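Local coordinates for ABC transporter substrate-binding protein (Staphylococcus aureus subsp. aureus NCTC 8325, PDB 3UN6) that probably serves as the ligand-binding component of an ABC-type import system, and carries bound zinc in this crystal, at residues 49-54 with 67-72; 236-241 with 318-323. All coordinates share one frame; numbering follows the deposited sequence.

Interaction 1. Residues 49-54 with 67-72. With PO4 (phosphate ion), chain D.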
ATOM      1  N   ASN A  49      -2.963  -9.100   3.782  1.00 22.70           N
ATOM      2  CA  ASN A  49      -3.936 -10.078   3.290  1.00 24.13           C
ATOM      3  C   ASN A  49      -3.239 -11.208   2.512  1.00 24.29           C
ATOM      4  O   ASN A  49      -3.772 -12.285   2.409  1.00 25.16           O
ATOM      5  CB  ASN A  49      -5.040  -9.450   2.432  1.00 24.40           C
ATOM      6  CG  ASN A  49      -6.239 -10.376   2.272  1.00 23.05           C
ATOM      7  OD1 ASN A  49      -6.715 -10.956   3.237  1.00 26.12           O
ATOM      8  ND2 ASN A  49      -6.711 -10.527   1.056  1.00 23.82           N
ATOM      9  N   LEU A  50      -2.051 -10.954   1.972  1.00 26.10           N
ATOM     10  CA  LEU A  50      -1.274 -12.019   1.320  1.00 26.74           C
ATOM     11  C   LEU A  50      -0.827 -13.066   2.353  1.00 28.17           C
ATOM     12  O   LEU A  50      -0.793 -14.267   2.043  1.00 29.13           O
ATOM     13  CB  LEU A  50      -0.041 -11.457   0.607  1.00 25.92           C
ATOM     14  CG  LEU A  50      -0.285 -10.689  -0.684  1.00 25.95           C
ATOM     15  CD1 LEU A  50       1.030 -10.103  -1.172  1.00 30.51           C
ATOM     16  CD2 LEU A  50      -0.901 -11.605  -1.722  1.00 29.51           C
HETATM   17  N   MSE A  51      -0.488 -12.608   3.569  1.00 28.44           N
HETATM   18  CA  MSE A  51      -0.059 -13.508   4.648  1.00 29.87           C
HETATM   19  C   MSE A  51      -1.255 -14.384   5.033  1.00 28.36           C
HETATM   20  O   MSE A  51      -1.137 -15.606   5.223  1.00 27.09           O
HETATM   21  CB  MSE A  51       0.400 -12.738   5.898  1.00 31.09           C
HETATM   22  CG  MSE A  51       1.365 -11.512   5.742  1.00 35.69           C
HETATM   23 SE   MSE A  51       3.073 -11.770   4.863  1.00 48.60          SE
HETATM   24  CE  MSE A  51       2.535 -11.418   2.994  1.00 40.67           C
HETATM   25  N   MSE A  52      -2.421 -13.757   5.166  1.00 26.60           N
HETATM   26  CA  MSE A  52      -3.625 -14.514   5.493  1.00 26.87           C
HETATM   27  C   MSE A  52      -3.916 -15.545   4.402  1.00 26.63           C
HETATM   28  O   MSE A  52      -4.268 -16.696   4.715  1.00 28.37           O
HETATM   29  CB  MSE A  52      -4.828 -13.598   5.669  1.00 26.12           C
HETATM   30  CG  MSE A  52      -6.053 -14.325   6.014  1.00 30.15           C
HETATM   31 SE   MSE A  52      -5.957 -15.167   7.817  1.00 42.41          SE
HETATM   32  CE  MSE A  52      -7.253 -16.554   7.494  1.00 42.78           C
ATOM     33  N   THR A  53      -3.765 -15.144   3.136  1.00 24.79           N
ATOM     34  CA  THR A  53      -4.019 -16.046   1.999  1.00 25.92           C
ATOM     35  C   THR A  53      -3.141 -17.287   2.107  1.00 25.87           C
ATOM     36  O   THR A  53      -3.612 -18.409   1.940  1.00 26.18           O
ATOM     37  CB  THR A  53      -3.799 -15.326   0.651  1.00 24.81           C
ATOM     38  OG1 THR A  53      -4.638 -14.164   0.604  1.00 24.65           O
ATOM     39  CG2 THR A  53      -4.124 -16.239  -0.520  1.00 26.39           C
ATOM     40  N   LYS A  54      -1.864 -17.059   2.396  1.00 25.66           N
ATOM     41  CA  LYS A  54      -0.881 -18.100   2.620  1.00 28.23           C
ATOM     42  C   LYS A  54      -1.323 -19.034   3.756  1.00 30.02           C
ATOM     43  O   LYS A  54      -1.275 -20.255   3.612  1.00 32.07           O
ATOM     44  CB  LYS A  54       0.463 -17.440   2.964  1.00 29.19           C
ATOM     45  CG  LYS A  54       1.628 -18.369   3.218  1.00 32.54           C
ATOM     46  CD  LYS A  54       1.994 -19.134   2.004  1.00 35.50           C
ATOM     47  CE  LYS A  54       3.259 -19.901   2.247  1.00 36.53           C
ATOM     48  NZ  LYS A  54       3.510 -20.818   1.126  1.00 38.64           N
ATOM     49  N   LEU A  67       2.055 -20.865  -3.090  1.00 35.25           N
ATOM     50  CA  LEU A  67       2.233 -19.439  -2.976  1.00 33.40           C
ATOM     51  C   LEU A  67       3.561 -19.153  -2.293  1.00 33.81           C
ATOM     52  O   LEU A  67       3.789 -19.559  -1.143  1.00 32.43           O
ATOM     53  CB  LEU A  67       1.067 -18.835  -2.184  1.00 32.96           C
ATOM     54  CG  LEU A  67       1.029 -17.320  -1.954  1.00 31.38           C
ATOM     55  CD1 LEU A  67       1.132 -16.548  -3.269  1.00 24.92           C
ATOM     56  CD2 LEU A  67      -0.239 -16.957  -1.208  1.00 30.56           C
ATOM     57  N   GLU A  68       4.452 -18.483  -3.015  1.00 32.70           N
ATOM     58  CA  GLU A  68       5.735 -18.083  -2.458  1.00 34.66           C
ATOM     59  C   GLU A  68       5.698 -16.575  -2.310  1.00 32.60           C
ATOM     60  O   GLU A  68       5.479 -15.855  -3.296  1.00 32.37           O
ATOM     61  CB  GLU A  68       6.906 -18.506  -3.350  1.00 36.07           C
ATOM     62  CG  GLU A  68       8.235 -17.859  -2.933  1.00 41.91           C
ATOM     63  CD  GLU A  68       9.455 -18.445  -3.633  1.00 51.46           C
ATOM     64  OE1 GLU A  68      10.532 -17.800  -3.578  1.00 56.29           O
ATOM     65  OE2 GLU A  68       9.347 -19.544  -4.235  1.00 57.02           O
ATOM     66  N   LEU A  69       5.879 -16.101  -1.078  1.00 30.72           N
ATOM     67  CA  LEU A  69       5.873 -14.675  -0.801  1.00 28.42           C
ATOM     68  C   LEU A  69       7.327 -14.172  -0.759  1.00 27.92           C
ATOM     69  O   LEU A  69       8.128 -14.610   0.061  1.00 27.45           O
ATOM     70  CB  LEU A  69       5.162 -14.402   0.518  1.00 28.79           C
ATOM     71  CG  LEU A  69       3.703 -14.845   0.613  1.00 28.46           C
ATOM     72  CD1 LEU A  69       3.199 -14.603   2.032  1.00 34.56           C
ATOM     73  CD2 LEU A  69       2.826 -14.120  -0.399  1.00 26.95           C
ATOM     74  N   VAL A  70       7.641 -13.220  -1.627  1.00 26.11           N
ATOM     75  CA  VAL A  70       9.005 -12.703  -1.772  1.00 25.58           C
ATOM     76  C   VAL A  70       9.069 -11.263  -1.218  1.00 24.87           C
ATOM     77  O   VAL A  70       8.409 -10.346  -1.750  1.00 22.80           O
ATOM     78  CB  VAL A  70       9.409 -12.745  -3.268  1.00 26.08           C
ATOM     79  CG1 VAL A  70      10.860 -12.297  -3.476  1.00 26.35           C
ATOM     80  CG2 VAL A  70       9.189 -14.153  -3.837  1.00 24.91           C
ATOM     81  N   LYS A  71       9.872 -11.066  -0.169  1.00 24.37           N
ATOM     82  CA  LYS A  71       9.975  -9.774   0.525  1.00 24.58           C
ATOM     83  C   LYS A  71      11.003  -8.792  -0.026  1.00 23.80           C
ATOM     84  O   LYS A  71      12.133  -9.168  -0.329  1.00 25.61           O
ATOM     85  CB  LYS A  71      10.299  -9.995   2.006  1.00 25.74           C
ATOM     86  CG  LYS A  71      10.260  -8.719   2.819  1.00 28.21           C
ATOM     87  CD  LYS A  71      10.534  -8.939   4.304  1.00 34.67           C
ATOM     88  CE  LYS A  71      12.003  -9.189   4.556  1.00 40.03           C
ATOM     89  NZ  LYS A  71      12.260  -9.237   6.015  1.00 44.11           N
ATOM     90  N   PHE A  72      10.615  -7.522  -0.073  1.00 22.31           N
ATOM     91  CA  PHE A  72      11.460  -6.426  -0.553  1.00 21.88           C
ATOM     92  C   PHE A  72      11.475  -5.344   0.515  1.00 24.07           C
ATOM     93  O   PHE A  72      10.556  -5.262   1.309  1.00 23.35           O
ATOM     94  CB  PHE A  72      10.907  -5.884  -1.873  1.00 22.33           C
ATOM     95  CG  PHE A  72      11.029  -6.855  -3.009  1.00 22.91           C
ATOM     96  CD1 PHE A  72       9.996  -7.726  -3.314  1.00 17.97           C
ATOM     97  CD2 PHE A  72      12.204  -6.931  -3.733  1.00 25.18           C
ATOM     98  CE1 PHE A  72      10.105  -8.651  -4.338  1.00 24.20           C
ATOM     99  CE2 PHE A  72      12.342  -7.853  -4.768  1.00 27.20           C
ATOM    100  CZ  PHE A  72      11.271  -8.730  -5.070  1.00 26.00           C
TER
HETATM  101  P   PO4 D 327      15.339 -11.011   7.237  0.50 42.53           P
HETATM  102  O1  PO4 D 327      15.421 -10.521   8.665  0.50 38.59           O
HETATM  103  O2  PO4 D 327      14.162 -11.940   7.097  0.50 42.52           O
HETATM  104  O3  PO4 D 327      15.144  -9.841   6.308  0.50 39.38           O
HETATM  105  O4  PO4 D 327      16.610 -11.759   6.914  0.50 42.28           O
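Leu69 uses its two methyl branches separately against the helix. Leu69 CD2 meets CB of Leu50 at 4.0 Å, while CD1 nestles among the main-chain oxygen of Leu50, CB of Lys54 and the methyl of Met51, a selenomethionine here. That last contact, 3.4 Å from Met51 CE to Leu69 CD1, is tighter than usual for two carbons. Met51 leaves the helix away from the strand, and bends at chi2 and chi3 bring CE back to meet Leu69 obliquely. One turn along, Thr53 and Leu67 meet nearly at right angles, with Thr53 CG2 4.0 Å from Leu67 CD2. With chi1 at -56° the hydroxyl lies beside the residue's own backbone N and CG2 anti to it, facing Leu67. Thr53 OG1 donates to Asn49 O at 2.7 Å, and the same oxygen receives the helical N-H of Thr53 on the other face of its plane. The polar link across the contact is Lys54: CB rests against the leucine methyls, and the chain, bent at chi2, carries Lys54 NZ to 2.6 Å from Leu67 O, almost in line with the carbonyl (161°). Glu68 and Val70 pair with strand 36-41, so this carbonyl faces the other side of 66-71, an edge strand of its sheet within this chain. Beyond the contact, Lys71 and Lys266 both hold a phosphate ion, probably from the crystallisation liquor. With the axes of 49-54 and 67-71 9.6 Å apart and directed 150° from each other, this is the packing of a beta-alpha-beta unit, built from strand 36-41, helix 48-58 and strand 66-71.

Interaction 2. Residues 236-241 with 318-323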
ATOM      1  N   VAL A 236      -5.633 -21.214 -12.091  1.00 32.71           N
ATOM      2  CA  VAL A 236      -4.760 -20.985 -10.947  1.00 31.93           C
ATOM      3  C   VAL A 236      -4.931 -19.546 -10.441  1.00 31.50           C
ATOM      4  O   VAL A 236      -4.998 -19.317  -9.234  1.00 33.58           O
ATOM      5  CB  VAL A 236      -3.303 -21.332 -11.306  1.00 32.71           C
ATOM      6  CG1 VAL A 236      -2.357 -20.919 -10.214  1.00 30.21           C
ATOM      7  CG2 VAL A 236      -3.203 -22.856 -11.587  1.00 33.08           C
ATOM      8  N   ALA A 237      -5.023 -18.597 -11.372  1.00 30.50           N
ATOM      9  CA  ALA A 237      -5.206 -17.183 -11.035  1.00 30.11           C
ATOM     10  C   ALA A 237      -6.532 -17.011 -10.297  1.00 29.31           C
ATOM     11  O   ALA A 237      -6.602 -16.331  -9.286  1.00 28.82           O
ATOM     12  CB  ALA A 237      -5.192 -16.336 -12.287  1.00 29.01           C
ATOM     13  N   GLN A 238      -7.580 -17.643 -10.804  1.00 31.18           N
ATOM     14  CA  GLN A 238      -8.890 -17.564 -10.170  1.00 31.28           C
ATOM     15  C   GLN A 238      -8.870 -18.189  -8.772  1.00 28.80           C
ATOM     16  O   GLN A 238      -9.446 -17.640  -7.864  1.00 28.54           O
ATOM     17  CB  GLN A 238      -9.957 -18.249 -11.041  1.00 33.33           C
ATOM     18  CG  GLN A 238     -11.375 -18.118 -10.485  1.00 37.83           C
ATOM     19  CD  GLN A 238     -11.866 -16.670 -10.478  1.00 42.72           C
ATOM     20  OE1 GLN A 238     -12.078 -16.071 -11.543  1.00 44.62           O
ATOM     21  NE2 GLN A 238     -12.085 -16.113  -9.279  1.00 41.11           N
ATOM     22  N   ALA A 239      -8.231 -19.341  -8.612  1.00 30.22           N
ATOM     23  CA  ALA A 239      -8.149 -20.003  -7.294  1.00 31.06           C
ATOM     24  C   ALA A 239      -7.425 -19.078  -6.307  1.00 29.20           C
ATOM     25  O   ALA A 239      -7.880 -18.854  -5.190  1.00 29.70           O
ATOM     26  CB  ALA A 239      -7.432 -21.354  -7.400  1.00 30.43           C
ATOM     27  N   PHE A 240      -6.331 -18.488  -6.756  1.00 28.73           N
ATOM     28  CA  PHE A 240      -5.576 -17.565  -5.903  1.00 28.07           C
ATOM     29  C   PHE A 240      -6.401 -16.321  -5.451  1.00 27.14           C
ATOM     30  O   PHE A 240      -6.471 -16.007  -4.260  1.00 24.76           O
ATOM     31  CB  PHE A 240      -4.259 -17.186  -6.595  1.00 27.44           C
ATOM     32  CG  PHE A 240      -3.532 -16.094  -5.918  1.00 25.96           C
ATOM     33  CD1 PHE A 240      -3.181 -16.216  -4.581  1.00 27.50           C
ATOM     34  CD2 PHE A 240      -3.200 -14.943  -6.599  1.00 27.23           C
ATOM     35  CE1 PHE A 240      -2.523 -15.213  -3.923  1.00 27.10           C
ATOM     36  CE2 PHE A 240      -2.530 -13.927  -5.954  1.00 28.45           C
ATOM     37  CZ  PHE A 240      -2.189 -14.074  -4.591  1.00 27.87           C
ATOM     38  N   VAL A 241      -7.057 -15.657  -6.395  1.00 27.22           N
ATOM     39  CA  VAL A 241      -7.874 -14.479  -6.071  1.00 26.41           C
ATOM     40  C   VAL A 241      -9.044 -14.856  -5.159  1.00 27.32           C
ATOM     41  O   VAL A 241      -9.469 -14.071  -4.314  1.00 26.34           O
ATOM     42  CB  VAL A 241      -8.414 -13.814  -7.347  1.00 27.23           C
ATOM     43  CG1 VAL A 241      -9.503 -12.792  -7.013  1.00 24.15           C
ATOM     44  CG2 VAL A 241      -7.273 -13.182  -8.106  1.00 29.13           C
ATOM     45  N   TYR A 318     -12.038 -11.128  -9.071  1.00 26.75           N
ATOM     46  CA  TYR A 318     -12.515 -10.873  -7.728  1.00 27.49           C
ATOM     47  C   TYR A 318     -14.038 -10.912  -7.668  1.00 29.50           C
ATOM     48  O   TYR A 318     -14.601 -11.419  -6.706  1.00 30.38           O
ATOM     49  CB  TYR A 318     -11.979  -9.533  -7.202  1.00 27.71           C
ATOM     50  CG  TYR A 318     -12.273  -9.315  -5.747  1.00 26.38           C
ATOM     51  CD1 TYR A 318     -11.392  -9.779  -4.766  1.00 26.42           C
ATOM     52  CD2 TYR A 318     -13.426  -8.676  -5.343  1.00 28.08           C
ATOM     53  CE1 TYR A 318     -11.653  -9.598  -3.440  1.00 27.26           C
ATOM     54  CE2 TYR A 318     -13.699  -8.485  -3.988  1.00 28.67           C
ATOM     55  CZ  TYR A 318     -12.812  -8.948  -3.049  1.00 25.81           C
ATOM     56  OH  TYR A 318     -13.066  -8.791  -1.702  1.00 25.29           O
ATOM     57  N   LYS A 319     -14.701 -10.387  -8.695  1.00 31.95           N
ATOM     58  CA  LYS A 319     -16.161 -10.396  -8.730  1.00 35.16           C
ATOM     59  C   LYS A 319     -16.704 -11.820  -8.819  1.00 36.15           C
ATOM     60  O   LYS A 319     -17.641 -12.166  -8.116  1.00 38.12           O
ATOM     61  CB  LYS A 319     -16.678  -9.567  -9.913  1.00 37.11           C
ATOM     62  CG  LYS A 319     -18.146  -9.788 -10.201  1.00 40.88           C
ATOM     63  CD  LYS A 319     -18.583  -9.026 -11.413  1.00 48.09           C
ATOM     64  CE  LYS A 319     -20.054  -9.289 -11.720  1.00 53.24           C
ATOM     65  NZ  LYS A 319     -20.527  -8.477 -12.883  1.00 57.36           N
ATOM     66  N   GLU A 320     -16.109 -12.649  -9.669  1.00 37.24           N
ATOM     67  CA  GLU A 320     -16.573 -14.035  -9.833  1.00 40.35           C
ATOM     68  C   GLU A 320     -16.241 -14.915  -8.634  1.00 39.64           C
ATOM     69  O   GLU A 320     -16.925 -15.897  -8.396  1.00 40.50           O
ATOM     70  CB  GLU A 320     -15.976 -14.678 -11.077  1.00 40.51           C
ATOM     71  CG  GLU A 320     -16.371 -14.017 -12.376  1.00 47.98           C
ATOM     72  CD  GLU A 320     -15.674 -14.657 -13.566  1.00 52.56           C
ATOM     73  OE1 GLU A 320     -15.231 -15.829 -13.442  1.00 56.13           O
ATOM     74  OE2 GLU A 320     -15.575 -13.988 -14.619  1.00 54.68           O
ATOM     75  N   ALA A 321     -15.185 -14.575  -7.904  1.00 38.55           N
ATOM     76  CA  ALA A 321     -14.796 -15.353  -6.730  1.00 39.29           C
ATOM     77  C   ALA A 321     -15.913 -15.252  -5.703  1.00 40.80           C
ATOM     78  O   ALA A 321     -16.489 -14.174  -5.507  1.00 41.49           O
ATOM     79  CB  ALA A 321     -13.484 -14.843  -6.138  1.00 36.01           C
ATOM     80  N   SER A 322     -16.225 -16.370  -5.061  1.00 42.58           N
ATOM     81  CA  SER A 322     -17.261 -16.383  -4.035  1.00 44.94           C
ATOM     82  C   SER A 322     -16.740 -15.777  -2.713  1.00 44.91           C
ATOM     83  O   SER A 322     -15.550 -15.814  -2.410  1.00 43.42           O
ATOM     84  CB  SER A 322     -17.759 -17.810  -3.793  1.00 45.12           C
ATOM     85  OG  SER A 322     -16.725 -18.621  -3.258  1.00 45.67           O
ATOM     86  N   ARG A 323     -17.653 -15.208  -1.946  1.00 47.65           N
ATOM     87  CA  ARG A 323     -17.316 -14.648  -0.648  1.00 48.64           C
ATOM     88  C   ARG A 323     -17.078 -15.771   0.373  1.00 52.10           C
ATOM     89  O   ARG A 323     -16.163 -15.675   1.210  1.00 52.29           O
ATOM     90  CB  ARG A 323     -18.448 -13.740  -0.147  1.00 48.37           C
ATOM     91  CG  ARG A 323     -18.604 -12.442  -0.923  1.00 44.89           C
ATOM     92  CD  ARG A 323     -19.407 -11.437  -0.127  1.00 42.19           C
ATOM     93  NE  ARG A 323     -19.217 -10.082  -0.633  1.00 38.08           N
ATOM     94  CZ  ARG A 323     -19.451  -8.975   0.075  1.00 35.18           C
ATOM     95  NH1 ARG A 323     -19.867  -9.047   1.331  1.00 33.56           N
ATOM     96  NH2 ARG A 323     -19.236  -7.785  -0.467  1.00 38.00           N
TER
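Val241 presses CG1 against the backbone of Tyr318, 3.6 Å from its CA and 3.7 Å from its N, so the close part of this contact is a methyl set on a helical main chain. Val241 CG1 lies anti to the valine's own N (chi1 167°), a rotation that sends this branch across to helix 316-320, and its approach to Tyr318 CB is wider, at 4.1 Å. Tyr318 leaves its backbone pointing away from the valine helix, though its ring still lies obliquely beside Val241 CG1.

Next to this apolar spot, Gln238 brings an amide to the end of the short helix. A bend at chi2 (65°) carries Gln238 NE2 to 3.7 Å from Ala321 CB, and the same nitrogen is hydrogen-bonded to Leu317 O, which fixes which way round the amide sits. Its oxygen is thereby turned to the more open side, toward exposed Glu320. There the two side chains cross at about a right angle with amide and carboxylate planes nearly parallel, 18° apart, and Gln238 OE1 stands 3.7 Å from Glu320 OE1. Two oxygens at this spacing make a loose neighbourhood, with no hydrogen bond between the two groups.

At Ala321 the chain leaves the helical conformation, and side chains from later in helix 234-250 hold this end: Lys245 makes a cation-pi contact with the Tyr318 ring, whose hydroxyl bonds to Leu284 N, and gives NZ to the oxygens of Tyr318 and Ala321, while Gln242 NE2 bonds to that of Ser322. The C-terminal helix 316-320 thus docks against helix 234-250, while Val236 and Phe240 of that long helix pack on strand 36-41.

Phe240, which belongs to segment 236-241 but does not touch 318-323, joins the two contacts, whose centres lie 16 Å apart. Its CE1 is 3.9 Å from both Thr53 CG2 and Leu67 CD1, and its CZ is 4.0 Å from Leu50 CD2. Helix 234-250 therefore packs on the beta-alpha-beta unit of interaction 1 and also receives the chain's C-terminal helix in interaction 2. The first contact is the nearer to the metal: the side chain of Leu50 is about 11 Å from a bound zinc ion and about 9 Å from those of the ligands His46 and Cys221. Interaction 2 lies away from that site.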